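Local coordinates for protein 2'-deoxycytidine 5'-triphosphate deaminase (Agrobacterium tumefaciens, PDB 2R9Q) that probably deaminates dCTP to dUTP with release of ammonia, a step that supplies precursor for thymidine nucleotide synthesis, at residues Arg19-Gly24 with Ala101-Met106; Leu33-Val38 with Glu345-Thr350; Arg65-Leu70 with Pro143-Ile148; Leu204-Lys209 with Leu315-His320. All coordinates share one frame; numbering follows the deposited sequence.

Overall arrangement
The first three contacts have segments in the N-terminal dUTPase-like domain and contact 4 lies wholly in the C-terminal one. Contacts 1 and 2 are neighbours, their centres about 17 Å apart, joined directly by a salt bridge from R19 to E345. Contact 3, where helix 66-71 rests on strand 143-150, crosses contact 1 along the chain, with centres about 22 Å apart. Contact 4 lies on the opposite side of the chain's centre from contacts 1, 2 and 3, and its centre is about 32 to 38 Å from theirs. Contact 2 links 33-38 to 345-350 and so encloses contacts 3 and 4 in sequence; it brings the late part of the chain back against the N-terminal part.

Contact 1 (Arg19-Gly24 with Ala101-Met106); sequences RALFAG and ALPADM
L21 starts with CG beside its backbone N (chi1 -79°) and points its two methyls out from helix 15-23, while M106 sends CG the other way, opposite its own N (chi1 -171°), and runs straight until chi3 (-61°) folds the terminal methyl over. The two side chains therefore meet tip to tip. CD1 of L21 lies 3.7 Å from SD of M106, and CD2 of L21 takes the methyl, CE of M106, at 3.9 Å. The thioether thus fits against both branches of the leucine. P103 adds a looser touch at the margin, its CD 4.4 Å from CD2 of L21.

P103 and M106 are the two ends of a type I beta turn, closed by the bond from M106 N to P103 O at 2.8 Å, and both residues point toward the helix. L13 packs against L21 and M106 alike, and L102 and M106 are also backbone hydrogen-bonded with Y140 and G139, respectively. No hydrogen bond or charge pair joins the two segments. Cohesion here comes from dispersion and the burial of apolar surface, with the polarisable sulfur at its middle, so the fit depends on shape more than on direction.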
loop_
_atom_site.group_PDB
_atom_site.type_symbol
_atom_site.label_atom_id
_atom_site.label_comp_id
_atom_site.label_asym_id
_atom_site.label_seq_id
_atom_site.Cartn_x
_atom_site.Cartn_y
_atom_site.Cartn_z
ATOM N N ARG B 19 -14.182 -28.485 -32.076
ATOM C CA ARG B 19 -15.248 -28.145 -33.001
ATOM C C ARG B 19 -16.308 -29.250 -33.134
ATOM O O ARG B 19 -17.468 -28.953 -33.194
ATOM C CB ARG B 19 -14.663 -27.766 -34.360
ATOM C CG ARG B 19 -14.161 -26.334 -34.359
ATOM C CD ARG B 19 -13.770 -25.879 -35.700
ATOM N NE ARG B 19 -12.351 -26.079 -35.918
ATOM C CZ ARG B 19 -11.431 -25.121 -35.962
ATOM N NH1 ARG B 19 -11.729 -23.843 -35.798
ATOM N NH2 ARG B 19 -10.169 -25.463 -36.166
ATOM N N ALA B 20 -15.884 -30.516 -33.161
ATOM C CA ALA B 20 -16.799 -31.671 -33.183
ATOM C C ALA B 20 -17.676 -31.711 -31.934
ATOM O O ALA B 20 -18.856 -31.999 -32.036
ATOM C CB ALA B 20 -16.028 -32.957 -33.332
ATOM N N LEU B 21 -17.085 -31.408 -30.769
ATOM C CA LEU B 21 -17.803 -31.256 -29.500
ATOM C C LEU B 21 -18.885 -30.190 -29.552
ATOM O O LEU B 21 -19.931 -30.349 -28.926
ATOM C CB LEU B 21 -16.850 -30.863 -28.377
ATOM C CG LEU B 21 -15.965 -31.882 -27.692
ATOM C CD1 LEU B 21 -15.170 -31.158 -26.610
ATOM C CD2 LEU B 21 -16.799 -33.021 -27.122
ATOM N N PHE B 22 -18.619 -29.089 -30.247
ATOM C CA PHE B 22 -19.628 -28.055 -30.406
ATOM C C PHE B 22 -20.745 -28.526 -31.381
ATOM O O PHE B 22 -21.934 -28.270 -31.153
ATOM C CB PHE B 22 -18.997 -26.713 -30.847
ATOM C CG PHE B 22 -19.948 -25.550 -30.790
ATOM C CD1 PHE B 22 -20.277 -24.962 -29.568
ATOM C CD2 PHE B 22 -20.545 -25.056 -31.954
ATOM C CE1 PHE B 22 -21.181 -23.899 -29.508
ATOM C CE2 PHE B 22 -21.453 -23.978 -31.899
ATOM C CZ PHE B 22 -21.765 -23.405 -30.672
ATOM N N ALA B 23 -20.348 -29.231 -32.439
ATOM C CA ALA B 23 -21.280 -29.738 -33.443
ATOM C C ALA B 23 -22.166 -30.852 -32.886
ATOM O O ALA B 23 -23.266 -31.052 -33.351
ATOM C CB ALA B 23 -20.517 -30.216 -34.675
ATOM N N GLY B 24 -21.687 -31.567 -31.881
ATOM C CA GLY B 24 -22.484 -32.587 -31.209
ATOM C C GLY B 24 -23.069 -32.123 -29.892
ATOM O O GLY B 24 -23.432 -32.949 -29.068
ATOM N N ALA B 101 -21.490 -30.076 -21.503
ATOM C CA ALA B 101 -22.040 -31.403 -21.224
ATOM C C ALA B 101 -20.974 -32.419 -21.713
ATOM O O ALA B 101 -21.036 -32.955 -22.813
ATOM C CB ALA B 101 -23.362 -31.585 -21.922
ATOM N N LEU B 102 -19.961 -32.630 -20.881
ATOM C CA LEU B 102 -18.794 -33.445 -21.224
ATOM C C LEU B 102 -19.042 -34.978 -21.196
ATOM O O LEU B 102 -19.671 -35.497 -20.264
ATOM C CB LEU B 102 -17.637 -33.103 -20.274
ATOM C CG LEU B 102 -16.495 -32.192 -20.766
ATOM C CD1 LEU B 102 -16.968 -31.087 -21.686
ATOM C CD2 LEU B 102 -15.736 -31.643 -19.550
ATOM N N PRO B 103 -18.525 -35.707 -22.209
ATOM C CA PRO B 103 -18.402 -37.172 -22.128
ATOM C C PRO B 103 -17.725 -37.607 -20.824
ATOM O O PRO B 103 -16.756 -36.970 -20.418
ATOM C CB PRO B 103 -17.501 -37.517 -23.319
ATOM C CG PRO B 103 -17.704 -36.410 -24.295
ATOM C CD PRO B 103 -18.034 -35.176 -23.489
ATOM N N ALA B 104 -18.210 -38.679 -20.195
ATOM C CA ALA B 104 -17.750 -39.106 -18.863
ATOM C C ALA B 104 -16.247 -39.432 -18.732
ATOM O O ALA B 104 -15.715 -39.460 -17.614
ATOM C CB ALA B 104 -18.592 -40.294 -18.364
ATOM N N ASP B 105 -15.583 -39.688 -19.864
ATOM C CA ASP B 105 -14.111 -39.893 -19.904
ATOM C C ASP B 105 -13.280 -38.608 -20.165
ATOM O O ASP B 105 -12.045 -38.636 -20.150
ATOM C CB ASP B 105 -13.742 -40.991 -20.927
ATOM C CG ASP B 105 -14.052 -40.606 -22.381
ATOM O OD1 ASP B 105 -15.113 -40.000 -22.673
ATOM O OD2 ASP B 105 -13.223 -40.944 -23.253
ATOM N N MET B 106 -13.986 -37.504 -20.406
ATOM C CA MET B 106 -13.403 -36.231 -20.789
ATOM C C MET B 106 -13.492 -35.252 -19.627
ATOM O O MET B 106 -14.561 -35.047 -19.048
ATOM C CB MET B 106 -14.127 -35.658 -22.014
ATOM C CG MET B 106 -13.463 -34.434 -22.632
ATOM S SD MET B 106 -14.323 -33.754 -24.060
ATOM C CE MET B 106 -14.266 -35.178 -25.184
#

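Contact 2 (Leu33-Val38 with Glu345-Thr350); sequences LDVDQV and EGLYGT
L347 carries this contact with a single methyl. Its CD2 lies 3.5 Å from the backbone O of V35 and 3.7 Å from CG2 of V35, and it also grazes D36, whose CA is 4.1 Å away. The leucine swings CG opposite its backbone N (chi1 -159°), which carries CD2 toward the 33-38 loop; V35 also sets the branch that touches, CG2, opposite its N, and the two side chains cross obliquely. All of this is van der Waals contact at the surface, with no hydrogen bond between the segments.

One shell out, each partner is shaped by a type I beta turn. In the turn from D34 to Q37, Q37 N bonds to D34 O, and the extended Q37 side chain brings OE1 to D34 N, accepting from it at 2.9 Å, in the carbonyl plane and on a lone pair, with an N-H...O angle of 160°. The turn from G346 to G349 is closed more loosely, G349 N to G346 O being 3.2 Å.

Further out, R162 forms salt bridges with D34 and D36; the D36 carboxylate leads away from L347. On the other side, D15 accepts from the backbone N atoms of E345 and G346, and R19 pairs with E345. In sum, two type I beta turns pack against each other, one in each dUTPase-like domain.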
loop_
_atom_site.group_PDB
_atom_site.type_symbol
_atom_site.label_atom_id
_atom_site.label_comp_id
_atom_site.label_asym_id
_atom_site.label_seq_id
_atom_site.Cartn_x
_atom_site.Cartn_y
_atom_site.Cartn_z
ATOM N N LEU B 33 -19.373 -19.495 -32.286
ATOM C CA LEU B 33 -18.013 -19.220 -31.849
ATOM C C LEU B 33 -17.395 -18.126 -32.719
ATOM O O LEU B 33 -17.866 -17.882 -33.805
ATOM C CB LEU B 33 -17.168 -20.502 -31.842
ATOM C CG LEU B 33 -17.750 -21.713 -31.064
ATOM C CD1 LEU B 33 -16.827 -22.943 -31.119
ATOM C CD2 LEU B 33 -18.102 -21.351 -29.610
ATOM N N ASP B 34 -16.418 -17.393 -32.183
ATOM C CA ASP B 34 -15.572 -16.501 -32.986
ATOM C C ASP B 34 -14.786 -17.377 -33.975
ATOM O O ASP B 34 -14.447 -18.511 -33.658
ATOM C CB ASP B 34 -14.559 -15.700 -32.135
ATOM C CG ASP B 34 -15.203 -14.806 -31.068
ATOM O OD1 ASP B 34 -16.402 -14.443 -31.179
ATOM O OD2 ASP B 34 -14.466 -14.458 -30.099
ATOM N N VAL B 35 -14.491 -16.853 -35.161
ATOM C CA VAL B 35 -13.710 -17.618 -36.154
ATOM C C VAL B 35 -12.398 -18.109 -35.542
ATOM O O VAL B 35 -11.989 -19.251 -35.770
ATOM C CB VAL B 35 -13.447 -16.818 -37.486
ATOM C CG1 VAL B 35 -12.840 -15.447 -37.202
ATOM C CG2 VAL B 35 -12.574 -17.653 -38.463
ATOM N N ASP B 36 -11.796 -17.265 -34.701
ATOM C CA ASP B 36 -10.506 -17.538 -34.088
ATOM C C ASP B 36 -10.596 -17.976 -32.622
ATOM O O ASP B 36 -9.608 -17.871 -31.876
ATOM C CB ASP B 36 -9.631 -16.298 -34.228
ATOM C CG ASP B 36 -10.183 -15.107 -33.487
ATOM O OD1 ASP B 36 -11.407 -15.013 -33.279
ATOM O OD2 ASP B 36 -9.381 -14.252 -33.103
ATOM N N GLN B 37 -11.759 -18.500 -32.221
ATOM C CA GLN B 37 -12.000 -18.830 -30.810
ATOM C C GLN B 37 -11.369 -20.144 -30.390
ATOM O O GLN B 37 -10.944 -20.284 -29.233
ATOM C CB GLN B 37 -13.481 -18.846 -30.467
ATOM C CG GLN B 37 -13.743 -18.530 -29.023
ATOM C CD GLN B 37 -15.205 -18.642 -28.664
ATOM O OE1 GLN B 37 -16.061 -18.205 -29.411
ATOM N NE2 GLN B 37 -15.491 -19.221 -27.515
ATOM N N VAL B 38 -11.303 -21.087 -31.328
ATOM C CA VAL B 38 -10.716 -22.402 -31.085
ATOM C C VAL B 38 -9.232 -22.343 -31.445
ATOM O O VAL B 38 -8.855 -22.023 -32.578
ATOM C CB VAL B 38 -11.433 -23.526 -31.880
ATOM C CG1 VAL B 38 -10.861 -24.902 -31.515
ATOM C CG2 VAL B 38 -12.977 -23.465 -31.654
ATOM N N GLU B 345 -5.797 -29.001 -36.660
ATOM C CA GLU B 345 -6.202 -28.702 -38.035
ATOM C C GLU B 345 -6.071 -27.203 -38.394
ATOM O O GLU B 345 -6.098 -26.841 -39.571
ATOM C CB GLU B 345 -7.640 -29.213 -38.315
ATOM C CG GLU B 345 -8.736 -28.576 -37.466
ATOM C CD GLU B 345 -10.133 -28.803 -38.011
ATOM O OE1 GLU B 345 -10.325 -29.764 -38.784
ATOM O OE2 GLU B 345 -11.046 -28.022 -37.657
ATOM N N GLY B 346 -5.961 -26.343 -37.378
ATOM C CA GLY B 346 -5.658 -24.919 -37.577
ATOM C C GLY B 346 -6.857 -23.998 -37.658
ATOM O O GLY B 346 -7.991 -24.451 -37.635
ATOM N N LEU B 347 -6.578 -22.704 -37.786
ATOM C CA LEU B 347 -7.590 -21.642 -37.626
ATOM C C LEU B 347 -8.745 -21.774 -38.617
ATOM O O LEU B 347 -9.914 -21.753 -38.231
ATOM C CB LEU B 347 -6.934 -20.250 -37.756
ATOM C CG LEU B 347 -7.649 -19.013 -37.167
ATOM C CD1 LEU B 347 -6.762 -17.740 -37.336
ATOM C CD2 LEU B 347 -9.079 -18.758 -37.740
ATOM N N TYR B 348 -8.381 -21.920 -39.890
ATOM C CA TYR B 348 -9.322 -22.040 -40.996
ATOM C C TYR B 348 -9.480 -23.527 -41.458
ATOM O O TYR B 348 -10.006 -23.797 -42.542
ATOM C CB TYR B 348 -8.871 -21.111 -42.137
ATOM N N GLY B 349 -9.035 -24.474 -40.627
ATOM C CA GLY B 349 -9.131 -25.919 -40.930
ATOM C C GLY B 349 -8.253 -26.458 -42.070
ATOM O O GLY B 349 -8.344 -27.629 -42.423
ATOM N N THR B 350 -7.388 -25.608 -42.627
ATOM C CA THR B 350 -6.584 -25.936 -43.797
ATOM C C THR B 350 -5.090 -26.109 -43.440
ATOM O O THR B 350 -4.207 -25.852 -44.269
ATOM C CB THR B 350 -6.768 -24.847 -44.886
#

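Contact 3 (Arg65-Leu70 with Pro143-Ile148); sequences RVIDKL and PLYLEI
V66 lies over the ring of Y145 in a CH-pi contact, the point where helix 66-71 docks on strand 143-150 of an antiparallel sheet. Its CG1 stands opposite the backbone N (chi1 172°) and reaches the middle of the ring, 3.5 Å from the centroid and only 7° off the ring normal. CB of V66 lies over the same face, nearer the rim, 3.5 Å from CE2 of Y145. The tyrosine, with CG beside its own N, leads its ring toward the helix, so the two side chains run past each other in opposite directions. M126 of the adjoining strand packs against both.

The phenol end is handled by water. Water 1 takes a hydrogen bond from I67 N at 3.0 Å and makes another with Y145 OH at 2.8 Å, linking the first turn of the helix to the strand. V66 N is also held from outside, by OD1 of D128.

R65, at the N-cap position, reaches to D68, three residues on: its NH2 forms a salt bridge with OD1 of D68 at 3.1 Å, with D68 OD1 lying 23° out of the guanidinium plane. One face of that guanidinium is covered by I67, whose CG2 sits 3.3 Å above the plane, over its centre.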
loop_
_atom_site.group_PDB
_atom_site.type_symbol
_atom_site.label_atom_id
_atom_site.label_comp_id
_atom_site.label_asym_id
_atom_site.label_seq_id
_atom_site.Cartn_x
_atom_site.Cartn_y
_atom_site.Cartn_z
ATOM N N ARG B 65 -24.519 -25.036 -6.454
ATOM C CA ARG B 65 -24.496 -24.267 -7.700
ATOM C C ARG B 65 -23.857 -22.902 -7.467
ATOM O O ARG B 65 -24.076 -22.276 -6.442
ATOM C CB ARG B 65 -25.900 -24.080 -8.275
ATOM C CG ARG B 65 -26.636 -25.387 -8.600
ATOM C CD ARG B 65 -27.901 -25.145 -9.411
ATOM N NE ARG B 65 -28.778 -24.138 -8.801
ATOM C CZ ARG B 65 -29.617 -23.330 -9.462
ATOM N NH1 ARG B 65 -29.724 -23.377 -10.796
ATOM N NH2 ARG B 65 -30.350 -22.452 -8.782
ATOM N N VAL B 66 -23.055 -22.454 -8.430
ATOM C CA VAL B 66 -22.418 -21.143 -8.333
ATOM C C VAL B 66 -23.473 -20.038 -8.155
ATOM O O VAL B 66 -23.281 -19.120 -7.350
ATOM C CB VAL B 66 -21.488 -20.845 -9.550
ATOM C CG1 VAL B 66 -21.012 -19.412 -9.502
ATOM C CG2 VAL B 66 -20.308 -21.812 -9.582
ATOM N N ILE B 67 -24.598 -20.178 -8.869
ATOM C CA ILE B 67 -25.690 -19.205 -8.805
ATOM C C ILE B 67 -26.343 -19.099 -7.414
ATOM O O ILE B 67 -26.793 -18.029 -7.055
ATOM C CB ILE B 67 -26.757 -19.418 -9.944
ATOM C CG1 ILE B 67 -27.436 -18.083 -10.295
ATOM C CG2 ILE B 67 -27.788 -20.511 -9.594
ATOM C CD1 ILE B 67 -26.481 -17.002 -10.833
ATOM N N ASP B 68 -26.364 -20.184 -6.637
ATOM C CA ASP B 68 -26.855 -20.140 -5.259
ATOM C C ASP B 68 -25.979 -19.314 -4.331
ATOM O O ASP B 68 -26.459 -18.433 -3.620
ATOM C CB ASP B 68 -27.001 -21.546 -4.681
ATOM C CG ASP B 68 -28.073 -22.363 -5.382
ATOM O OD1 ASP B 68 -28.950 -21.777 -6.053
ATOM O OD2 ASP B 68 -28.026 -23.599 -5.251
ATOM N N LYS B 69 -24.692 -19.602 -4.323
ATOM C CA LYS B 69 -23.751 -18.809 -3.529
ATOM C C LYS B 69 -23.831 -17.298 -3.858
ATOM O O LYS B 69 -23.917 -16.464 -2.957
ATOM C CB LYS B 69 -22.331 -19.358 -3.682
ATOM C CG LYS B 69 -22.153 -20.710 -3.032
ATOM C CD LYS B 69 -22.001 -20.620 -1.494
ATOM C CE LYS B 69 -20.540 -20.609 -1.029
ATOM N NZ LYS B 69 -20.053 -21.912 -0.496
ATOM N N LEU B 70 -23.808 -16.967 -5.143
ATOM C CA LEU B 70 -24.084 -15.616 -5.623
ATOM C C LEU B 70 -25.348 -15.010 -4.999
ATOM O O LEU B 70 -25.299 -13.942 -4.417
ATOM C CB LEU B 70 -24.204 -15.622 -7.164
ATOM C CG LEU B 70 -23.101 -15.013 -8.045
ATOM C CD1 LEU B 70 -21.752 -15.107 -7.385
ATOM C CD2 LEU B 70 -23.080 -15.653 -9.431
ATOM N N PRO B 143 -22.762 -24.845 -16.252
ATOM C CA PRO B 143 -22.271 -23.543 -16.643
ATOM C C PRO B 143 -20.837 -23.317 -16.195
ATOM O O PRO B 143 -20.311 -24.077 -15.393
ATOM C CB PRO B 143 -23.218 -22.599 -15.915
ATOM C CG PRO B 143 -23.522 -23.313 -14.697
ATOM C CD PRO B 143 -23.577 -24.760 -15.032
ATOM N N LEU B 144 -20.220 -22.274 -16.759
ATOM C CA LEU B 144 -18.887 -21.833 -16.367
ATOM C C LEU B 144 -18.926 -20.354 -15.955
ATOM O O LEU B 144 -19.720 -19.557 -16.476
ATOM C CB LEU B 144 -17.874 -22.059 -17.502
ATOM C CG LEU B 144 -17.571 -23.472 -18.020
ATOM C CD1 LEU B 144 -16.774 -23.412 -19.358
ATOM C CD2 LEU B 144 -16.844 -24.358 -16.994
ATOM N N TYR B 145 -18.063 -20.020 -14.995
ATOM C CA TYR B 145 -17.955 -18.677 -14.455
ATOM C C TYR B 145 -16.503 -18.273 -14.435
ATOM O O TYR B 145 -15.625 -19.128 -14.228
ATOM C CB TYR B 145 -18.558 -18.617 -13.055
ATOM C CG TYR B 145 -20.025 -18.956 -13.023
ATOM C CD1 TYR B 145 -20.997 -17.956 -13.041
ATOM C CD2 TYR B 145 -20.454 -20.281 -12.998
ATOM C CE1 TYR B 145 -22.344 -18.265 -13.032
ATOM C CE2 TYR B 145 -21.799 -20.589 -13.006
ATOM C CZ TYR B 145 -22.739 -19.577 -13.023
ATOM O OH TYR B 145 -24.082 -19.873 -13.004
ATOM N N LEU B 146 -16.243 -16.995 -14.727
ATOM C CA LEU B 146 -14.900 -16.409 -14.530
ATOM C C LEU B 146 -14.898 -15.385 -13.391
ATOM O O LEU B 146 -15.629 -14.411 -13.396
ATOM C CB LEU B 146 -14.308 -15.814 -15.810
ATOM C CG LEU B 146 -12.795 -15.566 -15.872
ATOM C CD1 LEU B 146 -12.013 -16.855 -15.773
ATOM C CD2 LEU B 146 -12.360 -14.778 -17.112
ATOM N N GLU B 147 -14.095 -15.668 -12.384
ATOM C CA GLU B 147 -13.715 -14.686 -11.391
ATOM C C GLU B 147 -12.595 -13.785 -11.931
ATOM O O GLU B 147 -11.591 -14.281 -12.436
ATOM C CB GLU B 147 -13.255 -15.402 -10.163
ATOM C CG GLU B 147 -13.189 -14.592 -8.917
ATOM C CD GLU B 147 -13.019 -15.509 -7.682
ATOM O OE1 GLU B 147 -11.850 -15.850 -7.347
ATOM O OE2 GLU B 147 -14.062 -15.892 -7.067
ATOM N N ILE B 148 -12.791 -12.469 -11.840
ATOM C CA ILE B 148 -11.846 -11.494 -12.354
ATOM C C ILE B 148 -11.513 -10.485 -11.288
ATOM O O ILE B 148 -12.384 -9.799 -10.757
ATOM C CB ILE B 148 -12.346 -10.698 -13.633
ATOM C CG1 ILE B 148 -12.883 -11.592 -14.737
ATOM C CG2 ILE B 148 -11.216 -9.795 -14.216
ATOM C CD1 ILE B 148 -13.689 -10.866 -15.826
HETATM O O HOH W 1 -24.568 -22.062 -11.256
#

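Contact 4 (Leu204-Lys209 with Leu315-His320); sequences LSIDLK and LEVRSH
This is a buried, wholly apolar contact between I206 and the pair L315 and V317, inside the C-terminal dUTPase-like domain. It lies where segment 204-209, which begins on strand 202-205, outermost within this chain in its antiparallel sheet, passes strand 311-319 of another. The meeting is one of methyl ends: CD1 of I206 lies 3.5 Å from CD1 of L315 and, more loosely, 4.4 Å from CG2 of V317. No hydrogen bond spans the two segments.

I206 gets there through its longer branch. CG1 is placed opposite the backbone N (chi1 -153°), and a further bend at chi2 (80°) swings CD1 toward the partner strand. L315, with CG next to its N, comes at a slant to the isoleucine. L315 and V317 stand two residues apart on one strand, and both point toward the 204-209 segment. Around them V332 touches I206 and L315, while L263 covers I206 and V291 lies by L315, so strands from both sheets contribute to the lining.

On either side of I206 in sequence the chain is held by polar groups. D207 makes an Asx turn, its OD1 accepting from K209 N at 3.1 Å with an N-H...O angle of 156° and met nearly along the C-O axis, while OD2 of D207 forms a salt bridge with R312. S205, directed away from the contact, bonds through OG to E267 and R266. The arrangement is that of aliphatic side chains filling the space between two antiparallel sheets, consistent with the all-beta, dUTPase-like fold of this family.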
loop_
_atom_site.group_PDB
_atom_site.type_symbol
_atom_site.label_atom_id
_atom_site.label_comp_id
_atom_site.label_asym_id
_atom_site.label_seq_id
_atom_site.Cartn_x
_atom_site.Cartn_y
_atom_site.Cartn_z
ATOM N N LEU B 204 13.003 -23.747 -17.232
ATOM C CA LEU B 204 13.144 -22.437 -17.831
ATOM C C LEU B 204 13.863 -21.504 -16.861
ATOM O O LEU B 204 13.516 -21.413 -15.691
ATOM C CB LEU B 204 11.774 -21.890 -18.265
ATOM C CG LEU B 204 11.097 -22.653 -19.439
ATOM C CD1 LEU B 204 9.634 -22.340 -19.576
ATOM C CD2 LEU B 204 11.782 -22.439 -20.751
ATOM N N SER B 205 14.880 -20.821 -17.357
ATOM C CA SER B 205 15.654 -19.914 -16.544
ATOM C C SER B 205 15.538 -18.488 -17.087
ATOM O O SER B 205 15.166 -18.280 -18.228
ATOM C CB SER B 205 17.116 -20.375 -16.461
ATOM O OG SER B 205 17.697 -20.419 -17.738
ATOM N N ILE B 206 15.858 -17.518 -16.231
ATOM C CA ILE B 206 15.612 -16.116 -16.534
ATOM C C ILE B 206 16.804 -15.444 -17.212
ATOM O O ILE B 206 17.930 -15.607 -16.788
ATOM C CB ILE B 206 15.134 -15.322 -15.254
ATOM C CG1 ILE B 206 14.284 -14.120 -15.666
ATOM C CG2 ILE B 206 16.290 -14.941 -14.361
ATOM C CD1 ILE B 206 12.842 -14.513 -16.001
ATOM N N ASP B 207 16.532 -14.687 -18.269
ATOM C CA ASP B 207 17.543 -13.914 -18.954
ATOM C C ASP B 207 17.519 -12.473 -18.485
ATOM O O ASP B 207 16.612 -11.714 -18.831
ATOM C CB ASP B 207 17.309 -13.943 -20.448
ATOM C CG ASP B 207 18.532 -13.525 -21.238
ATOM O OD1 ASP B 207 19.302 -12.620 -20.803
ATOM O OD2 ASP B 207 18.728 -14.131 -22.311
ATOM N N LEU B 208 18.542 -12.099 -17.733
ATOM C CA LEU B 208 18.693 -10.761 -17.187
ATOM C C LEU B 208 19.920 -10.008 -17.785
ATOM O O LEU B 208 20.321 -8.964 -17.293
ATOM C CB LEU B 208 18.787 -10.877 -15.654
ATOM C CG LEU B 208 17.571 -10.577 -14.784
ATOM C CD1 LEU B 208 16.270 -10.633 -15.552
ATOM C CD2 LEU B 208 17.545 -11.499 -13.553
ATOM N N LYS B 209 20.485 -10.543 -18.864
ATOM C CA LYS B 209 21.682 -9.954 -19.495
ATOM C C LYS B 209 21.328 -8.769 -20.394
ATOM O O LYS B 209 22.078 -7.788 -20.454
ATOM C CB LYS B 209 22.508 -11.003 -20.250
ATOM C CG LYS B 209 23.933 -11.185 -19.722
ATOM C CD LYS B 209 24.021 -12.116 -18.518
ATOM C CE LYS B 209 25.456 -12.376 -18.086
ATOM N NZ LYS B 209 26.145 -11.146 -17.556
ATOM N N LEU B 315 7.645 -14.275 -19.397
ATOM C CA LEU B 315 7.240 -14.715 -18.058
ATOM C C LEU B 315 6.788 -13.525 -17.214
ATOM O O LEU B 315 7.421 -12.479 -17.222
ATOM C CB LEU B 315 8.433 -15.392 -17.344
ATOM C CG LEU B 315 9.127 -16.566 -18.060
ATOM C CD1 LEU B 315 10.623 -16.657 -17.675
ATOM C CD2 LEU B 315 8.414 -17.908 -17.843
ATOM N N GLU B 316 5.689 -13.687 -16.487
ATOM C CA GLU B 316 5.322 -12.711 -15.473
ATOM C C GLU B 316 5.815 -13.212 -14.112
ATOM O O GLU B 316 5.369 -14.228 -13.617
ATOM C CB GLU B 316 3.817 -12.374 -15.464
ATOM C CG GLU B 316 3.283 -11.720 -16.758
ATOM C CD GLU B 316 3.004 -12.742 -17.834
ATOM O OE1 GLU B 316 2.364 -13.762 -17.510
ATOM O OE2 GLU B 316 3.446 -12.549 -18.987
ATOM N N VAL B 317 6.741 -12.472 -13.532
ATOM C CA VAL B 317 7.362 -12.821 -12.275
ATOM C C VAL B 317 7.000 -11.775 -11.224
ATOM O O VAL B 317 7.016 -10.562 -11.478
ATOM C CB VAL B 317 8.909 -12.929 -12.450
ATOM C CG1 VAL B 317 9.610 -13.161 -11.149
ATOM C CG2 VAL B 317 9.262 -13.957 -13.498
ATOM N N ARG B 318 6.613 -12.281 -10.066
ATOM C CA ARG B 318 6.349 -11.492 -8.887
ATOM C C ARG B 318 7.058 -12.125 -7.686
ATOM O O ARG B 318 7.134 -13.343 -7.556
ATOM C CB ARG B 318 4.857 -11.452 -8.579
ATOM C CG ARG B 318 3.977 -10.607 -9.478
ATOM C CD ARG B 318 2.498 -10.787 -8.997
ATOM N NE ARG B 318 1.619 -9.635 -9.219
ATOM C CZ ARG B 318 1.590 -8.523 -8.471
ATOM N NH1 ARG B 318 0.735 -7.564 -8.787
ATOM N NH2 ARG B 318 2.412 -8.352 -7.433
ATOM N N SER B 319 7.585 -11.271 -6.819
ATOM C CA SER B 319 8.099 -11.713 -5.537
ATOM C C SER B 319 6.970 -11.686 -4.522
ATOM O O SER B 319 6.029 -10.876 -4.606
ATOM C CB SER B 319 9.257 -10.845 -5.047
ATOM O OG SER B 319 8.766 -9.606 -4.666
ATOM N N HIS B 320 7.099 -12.588 -3.555
ATOM C CA HIS B 320 6.108 -12.756 -2.518
ATOM C C HIS B 320 6.638 -12.381 -1.142
ATOM O O HIS B 320 7.705 -12.831 -0.718
ATOM C CB HIS B 320 5.594 -14.180 -2.568
ATOM C CG HIS B 320 4.949 -14.488 -3.879
ATOM N ND1 HIS B 320 3.983 -13.666 -4.424
ATOM C CD2 HIS B 320 5.172 -15.472 -4.788
ATOM C CE1 HIS B 320 3.627 -14.139 -5.603
ATOM N NE2 HIS B 320 4.329 -15.233 -5.850
#